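PDB 6HND: aromatic-amino-acid:2-oxoglutarate transaminase from Candida albicans, which probably transfers amino groups between aromatic amino acids, perhaps also 2-aminoadipate, and 2-oxo acids, using pyridoxal 5'-phosphate as cofactor. Local coordinates for residues 261-266 with 322-327; 215-220 with 257-262; 276-281 with 334-339. All blocks are in the same frame, centred on the assembly; numbering follows the deposited sequence.

Contact 3, where 276-281 runs beside 334-339, is the deepest, about 6 Å from the chain's centre to its own: two neighbouring strands of the large sheet, reaching the cofactor through Asp280 and Thr338. The centres of contacts 1 and 2 lie about 17 Å out, contact 2 still buried, contact 1 partly exposed at Lys264. Both use the start of helix 260-272, contact 1 facing the loop 322-327, contact 2 the loop 215-220. Contact 3 relies on regular backbone bonds and a salt-bridge network, contact 1 on a ring against aliphatic groups, contact 2 on a carboxylate, a phenyl ring and bridging waters. Gln258 ties contact 2 to contact 1, and Glu279 ties contact 1 to contact 3.

Contact 1: 261-266 with 322-327; sequences EFRKKI and PSYLEL
Arg263 and Tyr324 make the central touch: the aliphatic start of the arginine lies over one face of the tyrosine ring, with CB of Arg263 4.2 Å from the centroid of the Tyr324 ring, a CH-pi contact 27° off the ring normal. CG of Arg263 follows, 3.7 Å from CZ of Tyr324. Further along the ring, Ile266 presses on the phenol end, its CB 3.1 Å from OH of Tyr324 and its CG2 3.7 Å from CE1. Leu327 adds one methyl, CD1, 3.5 Å from the backbone O of Arg263, while its CD2 meets the CG of Lys264 on the more exposed flank.

The guanidinium of Arg263 is carried past the ring by a chain extended from CG to NE, and its NH1 comes 2.9 Å from the O of Pro322, although the angle is too poor for a hydrogen bond. It has firmer partners: NE is hydrogen-bonded to the O of Gln258 and NH2 to OG1 of Thr249. Tyr324 OH is hydrogen-bonded to the side-chain OE1 of Gln258, so one residue holds both the arginine and the phenol.

The loop has its own bracing. Ser323 OG accepts from Leu325 N, 2.9 Å away, in an ST turn, and OE2 of Glu326 accepts the N-H of Ser323 at 2.8 Å, from above the carboxylate plane. Ser323 OG is also hydrogen-bonded to OE1 of Glu279, whose other oxygen accepts from the N of Tyr324.

The contact thus joins the first turns of helix 260-272 to the loop between helix 312-319 and strand 333-338. Ile266 also packs on Leu221 and Phe224 of helix 221-229, and Tyr324 and Leu325 rest on Val333 of the strand that follows their loop.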
loop_
_atom_site.group_PDB
_atom_site.type_symbol
_atom_site.label_atom_id
_atom_site.label_comp_id
_atom_site.label_asym_id
_atom_site.label_seq_id
_atom_site.Cartn_x
_atom_site.Cartn_y
_atom_site.Cartn_z
ATOM N N GLU B 261 -24.820 22.876 12.465
ATOM C CA GLU B 261 -25.031 23.191 13.902
ATOM C C GLU B 261 -24.806 21.918 14.749
ATOM O O GLU B 261 -24.233 22.026 15.856
ATOM C CB GLU B 261 -26.352 23.957 14.069
ATOM C CG GLU B 261 -27.583 23.115 14.334
ATOM C CD GLU B 261 -28.806 23.961 14.688
ATOM O OE1 GLU B 261 -29.596 23.526 15.559
ATOM O OE2 GLU B 261 -28.956 25.065 14.092
ATOM N N PHE B 262 -25.167 20.747 14.222
ATOM C CA PHE B 262 -24.889 19.432 14.861
ATOM C C PHE B 262 -23.369 19.219 14.987
ATOM O O PHE B 262 -22.888 18.836 16.053
ATOM C CB PHE B 262 -25.592 18.320 14.078
ATOM C CG PHE B 262 -25.568 16.982 14.760
ATOM C CD1 PHE B 262 -24.426 16.191 14.735
ATOM C CD2 PHE B 262 -26.677 16.520 15.442
ATOM C CE1 PHE B 262 -24.407 14.946 15.356
ATOM C CE2 PHE B 262 -26.656 15.287 16.074
ATOM C CZ PHE B 262 -25.515 14.512 16.047
ATOM N N ARG B 263 -22.612 19.504 13.928
ATOM C CA ARG B 263 -21.131 19.370 13.941
ATOM C C ARG B 263 -20.508 20.308 14.984
ATOM O O ARG B 263 -19.527 19.894 15.622
ATOM C CB ARG B 263 -20.536 19.640 12.563
ATOM C CG ARG B 263 -20.905 18.602 11.517
ATOM C CD ARG B 263 -20.779 19.165 10.108
ATOM N NE ARG B 263 -21.516 18.312 9.204
ATOM C CZ ARG B 263 -20.975 17.411 8.399
ATOM N NH1 ARG B 263 -19.661 17.288 8.289
ATOM N NH2 ARG B 263 -21.766 16.670 7.648
ATOM N N LYS B 264 -21.044 21.519 15.174
ATOM C CA LYS B 264 -20.479 22.457 16.175
ATOM C C LYS B 264 -20.638 21.830 17.549
ATOM O O LYS B 264 -19.704 21.950 18.330
ATOM C CB LYS B 264 -21.124 23.838 16.088
ATOM C CG LYS B 264 -20.816 24.572 14.786
ATOM C CD LYS B 264 -21.059 26.070 14.833
ATOM C CE LYS B 264 -21.289 26.646 13.453
ATOM N NZ LYS B 264 -21.111 28.114 13.453
ATOM N N LYS B 265 -21.770 21.172 17.818
ATOM C CA LYS B 265 -22.024 20.566 19.146
ATOM C C LYS B 265 -21.096 19.364 19.368
ATOM O O LYS B 265 -20.633 19.207 20.473
ATOM C CB LYS B 265 -23.501 20.191 19.291
ATOM C CG LYS B 265 -24.474 21.355 19.184
ATOM C CD LYS B 265 -25.795 21.021 19.823
ATOM C CE LYS B 265 -26.979 21.303 18.929
ATOM N NZ LYS B 265 -27.190 22.754 18.759
ATOM N N ILE B 266 -20.886 18.516 18.360
ATOM C CA ILE B 266 -19.960 17.346 18.433
ATOM C C ILE B 266 -18.550 17.878 18.689
ATOM O O ILE B 266 -17.891 17.345 19.574
ATOM C CB ILE B 266 -20.021 16.489 17.148
ATOM C CG1 ILE B 266 -21.389 15.832 16.932
ATOM C CG2 ILE B 266 -18.895 15.460 17.137
ATOM C CD1 ILE B 266 -21.797 14.874 18.037
ATOM N N PRO B 322 -20.098 21.792 5.635
ATOM C CA PRO B 322 -18.750 21.939 6.165
ATOM C C PRO B 322 -18.173 20.694 6.837
ATOM O O PRO B 322 -18.916 19.994 7.507
ATOM C CB PRO B 322 -18.895 23.043 7.206
ATOM C CG PRO B 322 -19.998 23.913 6.653
ATOM C CD PRO B 322 -20.959 22.909 6.068
ATOM N N SER B 323 -16.861 20.493 6.630
ATOM C CA SER B 323 -15.999 19.495 7.303
ATOM C C SER B 323 -15.751 19.942 8.743
ATOM O O SER B 323 -15.688 21.165 8.993
ATOM C CB SER B 323 -14.682 19.306 6.534
ATOM O OG SER B 323 -13.692 18.616 7.302
ATOM N N TYR B 324 -15.561 18.972 9.637
ATOM C CA TYR B 324 -14.982 19.179 10.990
ATOM C C TYR B 324 -13.664 19.970 10.918
ATOM O O TYR B 324 -13.331 20.608 11.924
ATOM C CB TYR B 324 -14.855 17.835 11.720
ATOM C CG TYR B 324 -16.161 17.375 12.336
ATOM C CD1 TYR B 324 -16.556 17.844 13.586
ATOM C CD2 TYR B 324 -17.022 16.526 11.662
ATOM C CE1 TYR B 324 -17.737 17.428 14.180
ATOM C CE2 TYR B 324 -18.214 16.105 12.238
ATOM C CZ TYR B 324 -18.578 16.568 13.494
ATOM O OH TYR B 324 -19.754 16.200 14.068
ATOM N N LEU B 325 -12.930 19.936 9.805
ATOM C CA LEU B 325 -11.672 20.726 9.627
ATOM C C LEU B 325 -11.997 22.216 9.795
ATOM O O LEU B 325 -11.125 22.984 10.265
ATOM C CB LEU B 325 -11.078 20.496 8.230
ATOM C CG LEU B 325 -10.408 19.146 7.926
ATOM C CD1 LEU B 325 -9.889 19.130 6.492
ATOM C CD2 LEU B 325 -9.282 18.812 8.900
ATOM N N GLU B 326 -13.193 22.607 9.353
ATOM C CA GLU B 326 -13.608 24.025 9.264
ATOM C C GLU B 326 -13.894 24.536 10.680
ATOM O O GLU B 326 -13.851 25.742 10.841
ATOM C CB GLU B 326 -14.780 24.178 8.293
ATOM C CG GLU B 326 -14.338 23.902 6.872
ATOM C CD GLU B 326 -15.438 23.786 5.835
ATOM O OE1 GLU B 326 -16.039 24.797 5.544
ATOM O OE2 GLU B 326 -15.647 22.685 5.295
ATOM N N LEU B 327 -14.137 23.642 11.640
ATOM C CA LEU B 327 -14.381 23.979 13.061
ATOM C C LEU B 327 -13.091 23.906 13.866
ATOM O O LEU B 327 -13.013 24.563 14.913
ATOM C CB LEU B 327 -15.403 22.986 13.623
ATOM C CG LEU B 327 -16.721 22.931 12.852
ATOM C CD1 LEU B 327 -17.705 22.033 13.557
ATOM C CD2 LEU B 327 -17.302 24.329 12.693
#

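Contact 2: 215-220 with 257-262; sequences DSDGID and TQSLEF. With K (potassium ion), chain G.
Asp217 turns its CG beside its own backbone N (chi1 -68°), while Phe262 sends its ring out anti to the backbone N (chi1 -170°), and these two rotations lay the aspartate against a face of the ring. CB of Asp217 is 3.6 Å from the centroid of the Phe262 ring, a CH-pi contact offset toward the rim, and the carboxylate is inclined 29° to the ring plane. Ile219 comes in at the rim, its CG2 in the plane of the ring and its CB 3.8 Å from CZ of Phe262.

The same carboxylate reaches the start of the helix. OD1 of Asp217 accepts the N-H of Ser259 at 3.0 Å, a nearly straight bond that meets the oxygen on its anti side, somewhat out of the carboxylate plane. OG of Ser259 adds a weak bond to OD1, but as the N-cap residue it chiefly accepts from the N of Phe262, 2.9 Å away. A negative group at this end probably also gains from the helix dipole.

Two waters bridge the segments beside these direct contacts. One donates to the O of Ser216 and accepts from the N of Thr257 at 3.0 Å; the other accepts from the N of Ile219 and, at 2.9 Å, from NE2 of Gln258, whose OE1 is held by the hydroxyl of Tyr324. On the loop side, Ser216 OG accepts from Gly218 N in an ST turn and is also hydrogen-bonded to the O of Asn211. Asp215 binds a potassium ion through OD1 at 2.4 Å, together with Asp213.

The contact fastens the loop between strand 204-208 and helix 221-229 to the N-terminus of helix 260-272. Leu221 of helix 221-229 also touches Phe262, and strand 183-187 contributes Glu187 against Ile219 and Gln258.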
loop_
_atom_site.group_PDB
_atom_site.type_symbol
_atom_site.label_atom_id
_atom_site.label_comp_id
_atom_site.label_asym_id
_atom_site.label_seq_id
_atom_site.Cartn_x
_atom_site.Cartn_y
_atom_site.Cartn_z
ATOM N N ASP B 215 -35.627 13.191 9.911
ATOM C CA ASP B 215 -34.902 14.488 10.021
ATOM C C ASP B 215 -33.615 14.281 10.834
ATOM O O ASP B 215 -33.052 15.282 11.307
ATOM C CB ASP B 215 -35.804 15.580 10.624
ATOM C CG ASP B 215 -36.214 15.387 12.083
ATOM O OD1 ASP B 215 -35.983 14.278 12.657
ATOM O OD2 ASP B 215 -36.761 16.345 12.665
ATOM N N SER B 216 -33.189 13.034 11.056
ATOM C CA SER B 216 -32.021 12.720 11.927
ATOM C C SER B 216 -30.741 13.304 11.306
ATOM O O SER B 216 -30.624 13.324 10.073
ATOM C CB SER B 216 -31.891 11.234 12.165
ATOM O OG SER B 216 -30.826 10.955 13.062
ATOM N N ASP B 217 -29.799 13.745 12.135
ATOM C CA ASP B 217 -28.428 14.104 11.691
ATOM C C ASP B 217 -27.563 12.843 11.616
ATOM O O ASP B 217 -26.401 12.949 11.204
ATOM C CB ASP B 217 -27.832 15.136 12.648
ATOM C CG ASP B 217 -28.536 16.483 12.570
ATOM O OD1 ASP B 217 -28.260 17.238 11.608
ATOM O OD2 ASP B 217 -29.366 16.749 13.464
ATOM N N GLY B 218 -28.088 11.701 12.044
ATOM C CA GLY B 218 -27.289 10.482 12.268
ATOM C C GLY B 218 -27.183 10.158 13.739
ATOM O O GLY B 218 -28.185 9.802 14.334
ATOM N N ILE B 219 -25.986 10.242 14.305
ATOM C CA ILE B 219 -25.777 10.132 15.777
ATOM C C ILE B 219 -26.976 10.747 16.521
ATOM O O ILE B 219 -27.372 11.888 16.186
ATOM C CB ILE B 219 -24.465 10.822 16.177
ATOM C CG1 ILE B 219 -23.259 9.980 15.736
ATOM C CG2 ILE B 219 -24.447 11.088 17.667
ATOM C CD1 ILE B 219 -21.924 10.726 15.763
ATOM N N ASP B 220 -27.464 10.060 17.555
ATOM C CA ASP B 220 -28.486 10.598 18.484
ATOM C C ASP B 220 -27.782 11.494 19.519
ATOM O O ASP B 220 -27.160 10.961 20.466
ATOM C CB ASP B 220 -29.246 9.447 19.139
ATOM C CG ASP B 220 -30.400 9.898 20.026
ATOM O OD1 ASP B 220 -30.197 10.824 20.842
ATOM O OD2 ASP B 220 -31.495 9.317 19.888
ATOM N N THR B 257 -26.730 12.802 7.191
ATOM C CA THR B 257 -25.761 13.910 7.049
ATOM C C THR B 257 -25.937 14.876 8.215
ATOM O O THR B 257 -27.075 15.378 8.408
ATOM C CB THR B 257 -25.915 14.653 5.725
ATOM O OG1 THR B 257 -25.649 13.716 4.692
ATOM C CG2 THR B 257 -24.974 15.831 5.598
ATOM N N GLN B 258 -24.859 15.103 8.967
ATOM C CA GLN B 258 -24.862 16.005 10.143
ATOM C C GLN B 258 -24.929 17.435 9.616
ATOM O O GLN B 258 -24.118 17.765 8.727
ATOM C CB GLN B 258 -23.620 15.789 11.015
ATOM C CG GLN B 258 -23.593 14.455 11.739
ATOM C CD GLN B 258 -22.254 14.213 12.392
ATOM O OE1 GLN B 258 -21.428 15.117 12.537
ATOM N NE2 GLN B 258 -22.031 12.982 12.802
ATOM N N SER B 259 -25.876 18.221 10.135
ATOM C CA SER B 259 -25.991 19.685 9.911
ATOM C C SER B 259 -24.729 20.387 10.422
ATOM O O SER B 259 -24.021 19.818 11.300
ATOM C CB SER B 259 -27.210 20.241 10.605
ATOM O OG SER B 259 -26.996 20.303 12.008
ATOM N N LEU B 260 -24.481 21.604 9.941
ATOM C CA LEU B 260 -23.399 22.459 10.481
ATOM C C LEU B 260 -23.599 22.620 11.994
ATOM O O LEU B 260 -22.629 22.413 12.723
ATOM C CB LEU B 260 -23.391 23.800 9.756
ATOM C CG LEU B 260 -22.394 24.832 10.286
ATOM C CD1 LEU B 260 -20.964 24.272 10.344
ATOM C CD2 LEU B 260 -22.468 26.105 9.441
ATOM N N GLU B 261 -24.820 22.876 12.465
ATOM C CA GLU B 261 -25.031 23.191 13.902
ATOM C C GLU B 261 -24.806 21.918 14.749
ATOM O O GLU B 261 -24.233 22.026 15.856
ATOM C CB GLU B 261 -26.352 23.957 14.069
ATOM C CG GLU B 261 -27.583 23.115 14.334
ATOM C CD GLU B 261 -28.806 23.961 14.688
ATOM O OE1 GLU B 261 -29.596 23.526 15.559
ATOM O OE2 GLU B 261 -28.956 25.065 14.092
ATOM N N PHE B 262 -25.167 20.747 14.222
ATOM C CA PHE B 262 -24.889 19.432 14.861
ATOM C C PHE B 262 -23.369 19.219 14.987
ATOM O O PHE B 262 -22.888 18.836 16.053
ATOM C CB PHE B 262 -25.592 18.320 14.078
ATOM C CG PHE B 262 -25.568 16.982 14.760
ATOM C CD1 PHE B 262 -24.426 16.191 14.735
ATOM C CD2 PHE B 262 -26.677 16.520 15.442
ATOM C CE1 PHE B 262 -24.407 14.946 15.356
ATOM C CE2 PHE B 262 -26.656 15.287 16.074
ATOM C CZ PHE B 262 -25.515 14.512 16.047
HETATM K K K G . -36.469 14.244 15.035
HETATM O O HOH W 1 -29.380 14.190 7.686
HETATM O O HOH W 2 -23.710 10.649 12.314
#

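Contact 3: 276-281 with 334-339; sequences AIIEDD and LRVETF. With PLP (pyridoxal-5'-phosphate), chain E.
Strands 276-280 and 334-338 run parallel, 18° apart, and Leu334 N donates to Ile277 O, Glu279 N to Leu334 O, Val336 N to Glu279 O (2.7 Å) and Asp281 N to Val336 O. On the face that carries Glu279, the guanidinium of Arg335 collects three carboxylates. NH1 of Arg335 meets OE1 of Glu279 at 2.8 Å, in the guanidinium plane but from above the carboxylate, the two planes standing 85° apart. NH2 of Arg335 reaches the anti lone pair of OD2 of Asp281 at 2.6 Å, and CB of Asp281 lies over one guanidinium face. Glu337 is gripped side-on: NE of Arg335, 2.8 Å from OE2 of Glu337, and NH2 converge on that one oxygen, which Tyr285 OH also holds. Glu279 has further partners in Ser323 and the N of Tyr324.

These are adjacent central strands of the seven-stranded mixed sheet in the large domain of fold-type I PLP enzymes, whose C-terminal strand ends lead to the cofactor. On the other face, Asp280 extends its carboxylate anti to the backbone N (chi1 -175°), placing OD2 2.7 Å from N1 of the pyridoxal ring. In this family the equivalent aspartate is understood to stabilise a protonated pyridine nitrogen. Tyr245 OH is hydrogen-bonded to OD2, while a water donates to OD1 of Asp280, 2.7 Å away, and to the O of Val336. Beyond the strand pairing, OG1 of Thr338 donates to O2P of the cofactor phosphate at 2.5 Å, and Tyr130 of the second subunit bonds to the same cofactor.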
loop_
_atom_site.group_PDB
_atom_site.type_symbol
_atom_site.label_atom_id
_atom_site.label_comp_id
_atom_site.label_asym_id
_atom_site.label_seq_id
_atom_site.Cartn_x
_atom_site.Cartn_y
_atom_site.Cartn_z
ATOM N N ALA B 276 -10.223 13.054 19.999
ATOM C CA ALA B 276 -9.940 13.305 18.570
ATOM C C ALA B 276 -11.178 12.960 17.740
ATOM O O ALA B 276 -11.968 12.080 18.141
ATOM C CB ALA B 276 -8.751 12.484 18.115
ATOM N N ILE B 277 -11.288 13.598 16.583
ATOM C CA ILE B 277 -12.310 13.276 15.561
ATOM C C ILE B 277 -11.597 12.699 14.330
ATOM O O ILE B 277 -10.760 13.390 13.722
ATOM C CB ILE B 277 -13.153 14.511 15.225
ATOM C CG1 ILE B 277 -13.833 15.072 16.477
ATOM C CG2 ILE B 277 -14.159 14.175 14.113
ATOM C CD1 ILE B 277 -14.488 16.427 16.260
ATOM N N ILE B 278 -11.928 11.460 13.983
ATOM C CA ILE B 278 -11.615 10.878 12.644
ATOM C C ILE B 278 -12.873 11.093 11.787
ATOM O O ILE B 278 -13.932 10.512 12.097
ATOM C CB ILE B 278 -11.176 9.406 12.766
ATOM C CG1 ILE B 278 -9.945 9.255 13.658
ATOM C CG2 ILE B 278 -10.926 8.799 11.394
ATOM C CD1 ILE B 278 -9.723 7.852 14.184
ATOM N N GLU B 279 -12.752 11.944 10.776
ATOM C CA GLU B 279 -13.816 12.277 9.809
ATOM C C GLU B 279 -13.531 11.489 8.534
ATOM O O GLU B 279 -12.440 11.679 7.924
ATOM C CB GLU B 279 -13.858 13.787 9.525
ATOM C CG GLU B 279 -14.936 14.188 8.518
ATOM C CD GLU B 279 -14.966 15.693 8.194
ATOM O OE1 GLU B 279 -13.969 16.210 7.626
ATOM O OE2 GLU B 279 -15.997 16.344 8.469
ATOM N N ASP B 280 -14.451 10.620 8.157
ATOM C CA ASP B 280 -14.352 9.846 6.900
ATOM C C ASP B 280 -15.376 10.474 5.955
ATOM O O ASP B 280 -16.502 10.610 6.387
ATOM C CB ASP B 280 -14.538 8.356 7.210
ATOM C CG ASP B 280 -14.346 7.380 6.057
ATOM O OD1 ASP B 280 -13.955 7.810 4.941
ATOM O OD2 ASP B 280 -14.576 6.179 6.301
ATOM N N ASP B 281 -14.967 10.890 4.755
ATOM C CA ASP B 281 -15.855 11.543 3.766
ATOM C C ASP B 281 -15.516 11.064 2.354
ATOM O O ASP B 281 -15.030 11.824 1.532
ATOM C CB ASP B 281 -15.765 13.074 3.866
ATOM C CG ASP B 281 -16.932 13.740 3.158
ATOM O OD1 ASP B 281 -18.070 13.232 3.349
ATOM O OD2 ASP B 281 -16.696 14.724 2.391
ATOM N N LEU B 334 -8.745 14.714 12.092
ATOM C CA LEU B 334 -8.045 14.115 10.936
ATOM C C LEU B 334 -9.109 13.789 9.889
ATOM O O LEU B 334 -9.998 12.965 10.188
ATOM C CB LEU B 334 -7.308 12.856 11.414
ATOM C CG LEU B 334 -6.407 12.189 10.383
ATOM C CD1 LEU B 334 -5.354 11.352 11.083
ATOM C CD2 LEU B 334 -7.232 11.334 9.420
ATOM N N ARG B 335 -9.031 14.399 8.713
ATOM C CA ARG B 335 -10.013 14.127 7.619
ATOM C C ARG B 335 -9.458 13.048 6.677
ATOM O O ARG B 335 -8.314 13.208 6.175
ATOM C CB ARG B 335 -10.350 15.383 6.817
ATOM C CG ARG B 335 -11.255 15.089 5.632
ATOM C CD ARG B 335 -11.515 16.320 4.789
ATOM N NE ARG B 335 -12.390 16.101 3.640
ATOM C CZ ARG B 335 -13.711 16.025 3.683
ATOM N NH1 ARG B 335 -14.349 16.096 4.837
ATOM N NH2 ARG B 335 -14.387 15.842 2.557
ATOM N N VAL B 336 -10.237 11.995 6.441
ATOM C CA VAL B 336 -9.886 10.944 5.445
ATOM C C VAL B 336 -10.618 11.183 4.119
ATOM O O VAL B 336 -11.871 11.215 4.110
ATOM C CB VAL B 336 -10.211 9.558 6.025
ATOM C CG1 VAL B 336 -9.903 8.442 5.024
ATOM C CG2 VAL B 336 -9.451 9.368 7.322
ATOM N N GLU B 337 -9.863 11.291 3.035
ATOM C CA GLU B 337 -10.396 11.372 1.653
ATOM C C GLU B 337 -9.935 10.154 0.846
ATOM O O GLU B 337 -8.946 9.511 1.268
ATOM C CB GLU B 337 -9.909 12.646 0.966
ATOM C CG GLU B 337 -10.541 13.910 1.506
ATOM C CD GLU B 337 -11.410 14.706 0.544
ATOM O OE1 GLU B 337 -11.726 14.227 -0.579
ATOM O OE2 GLU B 337 -11.790 15.787 0.932
ATOM N N THR B 338 -10.635 9.867 -0.264
ATOM C CA THR B 338 -10.274 8.820 -1.257
ATOM C C THR B 338 -10.643 9.294 -2.674
ATOM O O THR B 338 -11.567 10.145 -2.817
ATOM C CB THR B 338 -10.927 7.477 -0.892
ATOM O OG1 THR B 338 -10.556 6.421 -1.788
ATOM C CG2 THR B 338 -12.433 7.573 -0.875
ATOM N N PHE B 339 -9.992 8.712 -3.682
ATOM C CA PHE B 339 -10.349 8.878 -5.110
ATOM C C PHE B 339 -11.209 7.692 -5.533
ATOM O O PHE B 339 -11.537 7.626 -6.713
ATOM C CB PHE B 339 -9.112 9.034 -5.996
ATOM C CG PHE B 339 -8.316 10.289 -5.734
ATOM C CD1 PHE B 339 -8.737 11.504 -6.235
ATOM C CD2 PHE B 339 -7.161 10.253 -4.970
ATOM C CE1 PHE B 339 -8.008 12.659 -5.986
ATOM C CE2 PHE B 339 -6.451 11.410 -4.704
ATOM C CZ PHE B 339 -6.870 12.615 -5.218
HETATM N N1 PLP E . -15.350 4.479 4.392
HETATM C C2 PLP E . -16.588 4.502 3.914
HETATM C C2A PLP E . -17.631 5.143 4.764
HETATM C C3 PLP E . -16.883 3.968 2.629
HETATM O O3 PLP E . -18.168 4.013 2.164
HETATM C C4 PLP E . -15.842 3.385 1.859
HETATM C C4A PLP E . -16.130 2.918 0.482
HETATM C C5 PLP E . -14.538 3.395 2.399
HETATM C C6 PLP E . -14.363 3.929 3.653
HETATM C C5A PLP E . -13.364 2.727 1.732
HETATM O O4P PLP E . -12.800 3.441 0.600
HETATM P P PLP E . -11.464 2.874 -0.121
HETATM O O1P PLP E . -10.587 2.276 0.971
HETATM O O2P PLP E . -10.938 4.138 -0.798
HETATM O O3P PLP E . -11.913 1.835 -1.098
HETATM O O HOH W 3 -12.932 8.875 2.629
HETATM O O HOH W 4 -13.027 11.826 -0.281
#